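Local coordinates for conserved protein (Methanosarcina mazei, PDB 2NR4) that is of unknown function but binds flavin mononucleotide as a two-chain flavoprotein, its barrel domain belonging to the FMN-binding clan, at residues 185-188 with 189-193. Sequence-based numbering, arbitrary orientation.
Sequences IRHY and ESLAS
The S190 hydroxyl turns back to the carbonyl of R186 within one alpha-helix, residues 179-195 of the helical C-terminal part of this flavoprotein, where successive i to i+4 backbone bonds join 185-188 to 189-193. On the inner side the bonds given by E189 N and A192 N are short and fairly straight: E189 N to I185 O is 2.8 Å at an N-H...O angle of 158°, and A192 N lies 2.9 Å from Y188 O; the bond from L191 N to H187 O is longer. I185 and Y188 are buried here, packed on helix 158-176, and Y188 also meets Y188 of the second subunit, so this side of the helix contributes to the dimer interface. H187 CD2 sits over the centre of one face of the Y188 ring, 3.9 Å above its plane. H187 itself is exposed and forms the loose margin of the packed side: with CG anti to the backbone N (chi1 161°) its imidazole lies alongside L191, and NE2 comes only to 4.1 Å from L191 CD1, oblique to the ring.

The partly exposed side gathers round the carbonyl of R186. R186 and E189 also rest on helix 198-210. R186 O accepts S190 N at 3.0 Å and the S190 hydroxyl OG at 3.1 Å, the two donors reaching it from opposite faces of the carbonyl plane. OG can turn back to the preceding turn because it stands anti to its own carbonyl carbon (chi1 -61°). Replacing S190 by an alanine would keep the backbone bond but is likely to leave R186 O with one donor fewer on the face that OG now reaches. A bound water also donates to R186 O and links it to the carboxylate of E189. That bridge measures 2.6 Å from the water to R186 O and 2.8 Å from the water to E189 OE1.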
loop_
_atom_site.group_PDB
_atom_site.type_symbol
_atom_site.label_atom_id
_atom_site.label_comp_id
_atom_site.label_asym_id
_atom_site.label_seq_id
_atom_site.Cartn_x
_atom_site.Cartn_y
_atom_site.Cartn_z
ATOM N N ILE A 185 -7.562 -7.218 -15.891
ATOM C CA ILE A 185 -8.424 -7.327 -14.714
ATOM C C ILE A 185 -8.433 -8.766 -14.204
ATOM O O ILE A 185 -8.421 -8.996 -13.006
ATOM C CB ILE A 185 -9.844 -6.784 -14.984
ATOM C CG1 ILE A 185 -9.767 -5.292 -15.270
ATOM C CG2 ILE A 185 -10.833 -7.064 -13.826
ATOM C CD1 ILE A 185 -11.042 -4.746 -15.837
ATOM N N ARG A 186 -8.414 -9.737 -15.118
ATOM C CA ARG A 186 -8.392 -11.147 -14.700
ATOM C C ARG A 186 -7.108 -11.510 -13.961
ATOM O O ARG A 186 -7.152 -12.252 -12.977
ATOM C CB ARG A 186 -8.601 -12.097 -15.895
ATOM C CG ARG A 186 -9.667 -11.662 -16.848
ATOM C CD ARG A 186 -11.038 -11.585 -16.213
ATOM N NE ARG A 186 -12.068 -11.140 -17.164
ATOM C CZ ARG A 186 -12.266 -11.660 -18.380
ATOM N NH1 ARG A 186 -11.478 -12.627 -18.844
ATOM N NH2 ARG A 186 -13.243 -11.188 -19.152
ATOM N N HIS A 187 -5.974 -10.993 -14.433
ATOM C CA HIS A 187 -4.686 -11.180 -13.774
ATOM C C HIS A 187 -4.720 -10.537 -12.396
ATOM O O HIS A 187 -4.278 -11.133 -11.413
ATOM C CB HIS A 187 -3.531 -10.612 -14.631
ATOM C CG HIS A 187 -2.256 -10.357 -13.869
ATOM N ND1 HIS A 187 -1.382 -11.363 -13.511
ATOM C CD2 HIS A 187 -1.706 -9.209 -13.409
ATOM C CE1 HIS A 187 -0.364 -10.850 -12.846
ATOM N NE2 HIS A 187 -0.536 -9.540 -12.772
ATOM N N TYR A 188 -5.264 -9.327 -12.293
ATOM C CA TYR A 188 -5.339 -8.741 -10.947
ATOM C C TYR A 188 -6.331 -9.468 -10.020
ATOM O O TYR A 188 -6.091 -9.576 -8.822
ATOM C CB TYR A 188 -5.604 -7.232 -11.025
ATOM C CG TYR A 188 -4.382 -6.514 -11.508
ATOM C CD1 TYR A 188 -3.198 -6.532 -10.758
ATOM C CD2 TYR A 188 -4.386 -5.841 -12.711
ATOM C CE1 TYR A 188 -2.047 -5.876 -11.206
ATOM C CE2 TYR A 188 -3.236 -5.175 -13.175
ATOM C CZ TYR A 188 -2.087 -5.203 -12.418
ATOM O OH TYR A 188 -0.944 -4.562 -12.859
ATOM N N GLU A 189 -7.424 -9.973 -10.578
ATOM C CA GLU A 189 -8.347 -10.793 -9.792
ATOM C C GLU A 189 -7.584 -11.977 -9.199
ATOM O O GLU A 189 -7.799 -12.335 -8.040
ATOM C CB GLU A 189 -9.523 -11.331 -10.648
ATOM C CG GLU A 189 -10.652 -11.931 -9.791
ATOM C CD GLU A 189 -10.341 -13.362 -9.331
ATOM O OE1 GLU A 189 -9.466 -14.008 -9.947
ATOM O OE2 GLU A 189 -10.965 -13.859 -8.370
ATOM N N SER A 190 -6.698 -12.573 -9.987
ATOM C CA SER A 190 -5.882 -13.699 -9.515
ATOM C C SER A 190 -5.023 -13.356 -8.312
ATOM O O SER A 190 -4.932 -14.142 -7.382
ATOM C CB SER A 190 -5.019 -14.267 -10.637
ATOM O OG SER A 190 -5.871 -14.736 -11.669
ATOM N N LEU A 191 -4.396 -12.176 -8.314
ATOM C CA LEU A 191 -3.599 -11.744 -7.171
ATOM C C LEU A 191 -4.432 -11.372 -5.971
ATOM O O LEU A 191 -4.021 -11.571 -4.815
ATOM C CB LEU A 191 -2.707 -10.560 -7.560
ATOM C CG LEU A 191 -1.445 -10.858 -8.376
ATOM C CD1 LEU A 191 -0.784 -9.527 -8.673
ATOM C CD2 LEU A 191 -0.485 -11.782 -7.578
ATOM N N ALA A 192 -5.610 -10.808 -6.219
ATOM C CA ALA A 192 -6.472 -10.445 -5.127
ATOM C C ALA A 192 -6.928 -11.699 -4.384
ATOM O O ALA A 192 -7.063 -11.693 -3.158
ATOM C CB ALA A 192 -7.705 -9.676 -5.668
ATOM N N SER A 193 -7.206 -12.745 -5.164
ATOM C CA SER A 193 -7.609 -14.024 -4.614
ATOM C C SER A 193 -6.493 -14.712 -3.823
ATOM O O SER A 193 -6.773 -15.339 -2.796
ATOM C CB SER A 193 -8.065 -14.969 -5.715
ATOM O OG SER A 193 -8.807 -16.004 -5.074
HETATM O O HOH W 1 -8.764 -14.301 -12.665
#